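Local coordinates for uncharacterized protein PSPTO_0244 (Pseudomonas syringae pv. tomato, PDB 3MYX) that is of unknown function but belongs to the cupin superfamily and may be related to (S)-ureidoglycine aminohydrolases, at residues T128-S139 with Q153-E161. Residues are numbered along the deposited sequence; the frame is centred on the assembly and turned at random.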
ATOM      1  N   THR A 128       2.641 -13.675  -2.833  1.00  8.99           N
ATOM      2  CA  THR A 128       1.204 -13.824  -2.575  1.00  8.90           C
ATOM      3  C   THR A 128       0.435 -12.848  -3.471  1.00  9.20           C
ATOM      4  O   THR A 128       0.593 -11.644  -3.340  1.00  9.69           O
ATOM      5  CB  THR A 128       0.852 -13.563  -1.079  1.00 10.25           C
ATOM      6  OG1 THR A 128       1.603 -14.449  -0.242  1.00 12.28           O
ATOM      7  CG2 THR A 128      -0.634 -13.805  -0.797  1.00 11.20           C
ATOM      8  N   ALA A 129      -0.378 -13.377  -4.383  1.00  8.63           N
ATOM      9  CA  ALA A 129      -1.286 -12.559  -5.196  1.00  8.52           C
ATOM     10  C   ALA A 129      -2.490 -12.150  -4.353  1.00  8.71           C
ATOM     11  O   ALA A 129      -2.909 -12.891  -3.455  1.00 10.07           O
ATOM     12  CB  ALA A 129      -1.748 -13.348  -6.413  1.00  9.68           C
ATOM     13  N   LEU A 130      -3.051 -10.979  -4.638  1.00  8.02           N
ATOM     14  CA  LEU A 130      -4.156 -10.409  -3.845  1.00  7.37           C
ATOM     15  C   LEU A 130      -5.350 -10.134  -4.752  1.00  8.19           C
ATOM     16  O   LEU A 130      -5.337  -9.160  -5.499  1.00  8.19           O
ATOM     17  CB  LEU A 130      -3.721  -9.109  -3.149  1.00  8.29           C
ATOM     18  CG  LEU A 130      -2.450  -9.166  -2.297  1.00  9.25           C
ATOM     19  CD1 LEU A 130      -2.018  -7.741  -1.912  1.00 11.84           C
ATOM     20  CD2 LEU A 130      -2.604 -10.038  -1.060  1.00  9.73           C
ATOM     21  N   ASP A 131      -6.391 -10.955  -4.655  1.00  7.46           N
ATOM     22  CA  ASP A 131      -7.543 -10.840  -5.556  1.00  7.42           C
ATOM     23  C   ASP A 131      -8.393  -9.613  -5.184  1.00  7.08           C
ATOM     24  O   ASP A 131      -8.867  -9.525  -4.055  1.00  7.26           O
ATOM     25  CB  ASP A 131      -8.382 -12.130  -5.450  1.00  8.46           C
ATOM     26  CG  ASP A 131      -9.519 -12.231  -6.467  1.00  9.52           C
ATOM     27  OD1 ASP A 131      -9.804 -11.257  -7.187  1.00  9.12           O
ATOM     28  OD2 ASP A 131     -10.115 -13.340  -6.539  1.00 13.36           O
ATOM     29  N   ARG A 132      -8.630  -8.717  -6.150  1.00  7.00           N
ATOM     30  CA  ARG A 132      -9.534  -7.582  -5.965  1.00  7.35           C
ATOM     31  C   ARG A 132     -10.908  -8.029  -5.461  1.00  7.41           C
ATOM     32  O   ARG A 132     -11.559  -7.286  -4.726  1.00  7.80           O
ATOM     33  CB  ARG A 132      -9.717  -6.823  -7.293  1.00  8.61           C
ATOM     34  CG  ARG A 132      -8.475  -6.084  -7.792  1.00 10.38           C
ATOM     35  CD  ARG A 132      -8.584  -5.612  -9.232  1.00 11.47           C
ATOM     36  NE  ARG A 132      -9.576  -4.556  -9.384  1.00 10.89           N
ATOM     37  CZ  ARG A 132      -9.355  -3.256  -9.190  1.00 10.91           C
ATOM     38  NH1 ARG A 132      -8.187  -2.814  -8.783  1.00 10.29           N
ATOM     39  NH2 ARG A 132     -10.346  -2.381  -9.383  1.00 14.20           N
ATOM     40  N   LEU A 133     -11.351  -9.219  -5.887  1.00  7.22           N
ATOM     41  CA  LEU A 133     -12.672  -9.751  -5.557  1.00  7.40           C
ATOM     42  C   LEU A 133     -12.629 -10.738  -4.395  1.00  7.52           C
ATOM     43  O   LEU A 133     -13.538 -11.543  -4.227  1.00  7.76           O
ATOM     44  CB  LEU A 133     -13.315 -10.415  -6.788  1.00  7.39           C
ATOM     45  CG  LEU A 133     -13.489  -9.548  -8.043  1.00  8.90           C
ATOM     46  CD1 LEU A 133     -14.158 -10.338  -9.180  1.00 10.98           C
ATOM     47  CD2 LEU A 133     -14.267  -8.286  -7.692  1.00 11.99           C
ATOM     48  N   ALA A 134     -11.600 -10.662  -3.562  1.00  7.10           N
ATOM     49  CA  ALA A 134     -11.507 -11.532  -2.390  1.00  7.31           C
ATOM     50  C   ALA A 134     -12.791 -11.491  -1.560  1.00  6.88           C
ATOM     51  O   ALA A 134     -13.418 -10.426  -1.383  1.00  6.99           O
ATOM     52  CB  ALA A 134     -10.320 -11.094  -1.526  1.00  8.74           C
ATOM     53  N   LEU A 135     -13.164 -12.636  -1.003  1.00  6.91           N
ATOM     54  CA  LEU A 135     -14.318 -12.713  -0.107  1.00  6.89           C
ATOM     55  C   LEU A 135     -13.915 -12.235   1.289  1.00  5.82           C
ATOM     56  O   LEU A 135     -12.865 -12.625   1.810  1.00  7.18           O
ATOM     57  CB  LEU A 135     -14.822 -14.154  -0.019  1.00  8.28           C
ATOM     58  CG  LEU A 135     -15.258 -14.761  -1.353  1.00  9.66           C
ATOM     59  CD1 LEU A 135     -15.592 -16.242  -1.166  1.00 12.43           C
ATOM     60  CD2 LEU A 135     -16.448 -14.005  -1.886  1.00 11.48           C
ATOM     61  N   LEU A 136     -14.751 -11.387   1.882  1.00  5.57           N
ATOM     62  CA  LEU A 136     -14.413 -10.685   3.114  1.00  5.67           C
ATOM     63  C   LEU A 136     -15.313 -11.122   4.257  1.00  6.38           C
ATOM     64  O   LEU A 136     -16.420 -11.603   4.053  1.00  7.64           O
ATOM     65  CB  LEU A 136     -14.562  -9.183   2.913  1.00  5.34           C
ATOM     66  CG  LEU A 136     -13.929  -8.564   1.664  1.00  5.38           C
ATOM     67  CD1 LEU A 136     -14.109  -7.043   1.732  1.00  7.10           C
ATOM     68  CD2 LEU A 136     -12.431  -8.952   1.512  1.00  7.28           C
ATOM     69  N   THR A 137     -14.837 -10.947   5.479  1.00  6.37           N
ATOM     70  CA  THR A 137     -15.632 -11.241   6.662  1.00  7.13           C
ATOM     71  C   THR A 137     -15.674  -9.997   7.574  1.00  6.61           C
ATOM     72  O   THR A 137     -14.779  -9.157   7.517  1.00  6.08           O
ATOM     73  CB  THR A 137     -15.050 -12.422   7.425  1.00  8.97           C
ATOM     74  OG1 THR A 137     -13.704 -12.117   7.771  1.00 11.02           O
ATOM     75  CG2 THR A 137     -15.093 -13.705   6.566  1.00 12.33           C
ATOM     76  N   PRO A 138     -16.695  -9.876   8.428  1.00  6.52           N
ATOM     77  CA  PRO A 138     -16.803  -8.678   9.268  1.00  7.22           C
ATOM     78  C   PRO A 138     -15.538  -8.312  10.039  1.00  6.56           C
ATOM     79  O   PRO A 138     -14.832  -9.188  10.575  1.00  7.90           O
ATOM     80  CB  PRO A 138     -17.935  -9.040  10.227  1.00  8.31           C
ATOM     81  CG  PRO A 138     -18.817  -9.901   9.409  1.00  9.57           C
ATOM     82  CD  PRO A 138     -17.887 -10.745   8.560  1.00  7.29           C
ATOM     83  N   SER A 139     -15.247  -7.014  10.062  1.00  5.91           N
ATOM     84  CA  SER A 139     -14.075  -6.471  10.734  1.00  7.02           C
ATOM     85  C   SER A 139     -14.468  -5.263  11.575  1.00  7.11           C
ATOM     86  O   SER A 139     -15.587  -4.770  11.488  1.00  7.25           O
ATOM     87  CB  SER A 139     -13.006  -6.117   9.695  1.00  7.86           C
ATOM     88  OG  SER A 139     -13.492  -5.171   8.752  1.00  8.12           O
ATOM     89  N   GLN A 153     -20.672  -0.773   8.662  1.00  5.68           N
ATOM     90  CA  GLN A 153     -20.336  -2.199   8.575  1.00  5.09           C
ATOM     91  C   GLN A 153     -19.108  -2.348   7.706  1.00  4.91           C
ATOM     92  O   GLN A 153     -19.113  -1.924   6.546  1.00  5.62           O
ATOM     93  CB  GLN A 153     -21.510  -2.979   7.981  1.00  6.01           C
ATOM     94  CG  GLN A 153     -22.781  -2.812   8.799  1.00  7.23           C
ATOM     95  CD  GLN A 153     -23.866  -3.752   8.347  1.00  7.13           C
ATOM     96  OE1 GLN A 153     -24.532  -3.512   7.339  1.00  7.32           O
ATOM     97  NE2 GLN A 153     -24.062  -4.822   9.092  1.00  8.92           N
ATOM     98  N   CYS A 154     -18.057  -2.901   8.287  1.00  5.22           N
ATOM     99  CA  CYS A 154     -16.775  -3.085   7.625  1.00  5.74           C
ATOM    100  C   CYS A 154     -16.503  -4.580   7.487  1.00  5.73           C
ATOM    101  O   CYS A 154     -16.934  -5.381   8.319  1.00  5.82           O
ATOM    102  CB  CYS A 154     -15.620  -2.472   8.417  1.00  6.03           C
ATOM    103  SG  CYS A 154     -15.866  -0.751   8.896  1.00  7.31           S
ATOM    104  N   ARG A 155     -15.793  -4.947   6.425  1.00  5.25           N
ATOM    105  CA  ARG A 155     -15.330  -6.320   6.223  1.00  5.45           C
ATOM    106  C   ARG A 155     -13.885  -6.294   5.761  1.00  4.74           C
ATOM    107  O   ARG A 155     -13.449  -5.337   5.127  1.00  5.41           O
ATOM    108  CB  ARG A 155     -16.182  -7.070   5.198  1.00  4.89           C
ATOM    109  CG  ARG A 155     -17.680  -7.134   5.504  1.00  5.22           C
ATOM    110  CD  ARG A 155     -18.425  -7.879   4.448  1.00  5.63           C
ATOM    111  NE  ARG A 155     -18.530  -7.098   3.222  1.00  5.69           N
ATOM    112  CZ  ARG A 155     -19.520  -7.210   2.336  1.00  5.51           C
ATOM    113  NH1 ARG A 155     -20.490  -8.112   2.485  1.00  5.69           N
ATOM    114  NH2 ARG A 155     -19.555  -6.405   1.292  1.00  6.06           N
ATOM    115  N   SER A 156     -13.165  -7.387   6.009  1.00  5.11           N
ATOM    116  CA  SER A 156     -11.795  -7.518   5.538  1.00  5.29           C
ATOM    117  C   SER A 156     -11.422  -8.965   5.312  1.00  5.28           C
ATOM    118  O   SER A 156     -12.104  -9.898   5.758  1.00  5.83           O
ATOM    119  CB  SER A 156     -10.813  -6.915   6.538  1.00  6.85           C
ATOM    120  OG  SER A 156     -10.746  -7.726   7.677  1.00  8.42           O
ATOM    121  N   ASN A 157     -10.294  -9.137   4.647  1.00  5.64           N
ATOM    122  CA  ASN A 157      -9.643 -10.418   4.505  1.00  6.21           C
ATOM    123  C   ASN A 157      -8.149 -10.133   4.513  1.00  5.63           C
ATOM    124  O   ASN A 157      -7.621  -9.522   3.581  1.00  5.32           O
ATOM    125  CB  ASN A 157     -10.054 -11.112   3.200  1.00  5.89           C
ATOM    126  CG  ASN A 157      -9.439 -12.500   3.048  1.00  7.11           C
ATOM    127  OD1 ASN A 157      -8.403 -12.793   3.620  1.00  7.23           O
ATOM    128  ND2 ASN A 157     -10.085 -13.341   2.247  1.00  8.32           N
ATOM    129  N   ASN A 158      -7.484 -10.543   5.590  1.00  5.51           N
ATOM    130  CA  ASN A 158      -6.029 -10.482   5.688  1.00  6.50           C
ATOM    131  C   ASN A 158      -5.406 -11.604   4.868  1.00  5.99           C
ATOM    132  O   ASN A 158      -5.157 -12.684   5.374  1.00  9.02           O
ATOM    133  CB  ASN A 158      -5.579 -10.588   7.145  1.00  7.85           C
ATOM    134  CG  ASN A 158      -6.087  -9.445   7.982  1.00 10.33           C
ATOM    135  OD1 ASN A 158      -5.822  -8.280   7.686  1.00  9.22           O
ATOM    136  ND2 ASN A 158      -6.824  -9.768   9.046  1.00 15.92           N
ATOM    137  N   LEU A 159      -5.197 -11.340   3.591  1.00  5.41           N
ATOM    138  CA  LEU A 159      -4.664 -12.320   2.656  1.00  5.83           C
ATOM    139  C   LEU A 159      -3.200 -12.634   2.923  1.00  6.19           C
ATOM    140  O   LEU A 159      -2.707 -13.692   2.541  1.00  7.44           O
ATOM    141  CB  LEU A 159      -4.819 -11.816   1.229  1.00  6.42           C
ATOM    142  CG  LEU A 159      -6.278 -11.705   0.772  1.00  7.03           C
ATOM    143  CD1 LEU A 159      -6.409 -10.846  -0.486  1.00  9.25           C
ATOM    144  CD2 LEU A 159      -6.869 -13.101   0.554  1.00  7.46           C
ATOM    145  N   PHE A 160      -2.495 -11.705   3.552  1.00  5.70           N
ATOM    146  CA  PHE A 160      -1.095 -11.914   3.935  1.00  6.02           C
ATOM    147  C   PHE A 160      -0.886 -11.339   5.336  1.00  4.90           C
ATOM    148  O   PHE A 160      -1.200 -10.180   5.592  1.00  7.11           O
ATOM    149  CB  PHE A 160      -0.160 -11.253   2.932  1.00  6.63           C
ATOM    150  CG  PHE A 160       1.272 -11.282   3.339  1.00  8.33           C
ATOM    151  CD1 PHE A 160       2.054 -12.381   3.100  1.00 11.46           C
ATOM    152  CD2 PHE A 160       1.829 -10.171   3.957  1.00  8.38           C
ATOM    153  CE1 PHE A 160       3.407 -12.366   3.495  1.00 12.95           C
ATOM    154  CE2 PHE A 160       3.132 -10.164   4.361  1.00 11.56           C
ATOM    155  CZ  PHE A 160       3.917 -11.256   4.123  1.00  9.63           C
ATOM    156  N   GLU A 161      -0.428 -12.185   6.242  1.00  6.32           N
ATOM    157  CA  GLU A 161      -0.073 -11.774   7.580  1.00  6.85           C
ATOM    158  C   GLU A 161       1.408 -12.083   7.795  1.00  5.91           C
ATOM    159  O   GLU A 161       1.794 -13.245   7.919  1.00  7.72           O
ATOM    160  CB  GLU A 161      -0.936 -12.488   8.608  1.00  9.34           C
ATOM    161  CG  GLU A 161      -2.405 -12.133   8.479  1.00 12.34           C
ATOM    162  CD  GLU A 161      -3.286 -12.875   9.480  1.00 20.01           C
ATOM    163  OE1 GLU A 161      -2.977 -14.038   9.826  1.00 26.34           O
ATOM    164  OE2 GLU A 161      -4.294 -12.304   9.905  1.00 22.65           O
TER
HETATM  165  O   HOH W   1     -12.189  -9.843   8.964  1.00 11.91           O
HETATM  166  O   HOH W   2     -11.497 -13.058   6.107  1.00 20.78           O
HETATM  167  O   HOH W   3     -18.210  -4.052  10.946  1.00  9.72           O
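Leu159 pushes its side chain up against Leu130 and Ala134: its CB packs 3.6 Å from Leu130 CD2, and its CD1 lies beside that same methyl and reaches Ala134 CB at 4.1 Å. Leu130 also touches Ile169 and Phe234 on strands 168-174 and 231-237, and Val94 on 92-95. Leu136 is the second centre. With CG turned anti to its carbonyl carbon (chi1 -48°), it crosses Arg155 at about a right angle, CB against CB at 3.5 Å, and lays CD2 on Asn157 CB. The Arg155 guanidinium goes on to a salt bridge with Asp173. Next to Leu136, the Asn157 amide reaches across to the loop, where ND2 donates to Leu135 O at 2.9 Å, with Leu135 O lying 18° out of the Asn157 amide plane.

The chain here passes from one beta sheet to another, as expected of a protein built from two cupin-like units: 127-130 pairs with 92-95, whereas 137-139 forms an edge strand of the antiparallel sheet that also holds 154-161 and 168-174, and runs antiparallel to 154-161. Thr137 and Ser156 are a hydrogen-bonded pair, Thr137 N to Ser156 O being nearly straight at 178°. On the face carrying Thr137, Ser139 and Ser156, Ser139 CB sits 3.4 Å from Ser156 OG. A water there joins Thr137 OG1 to Ser156 OG, 2.9 Å from the latter.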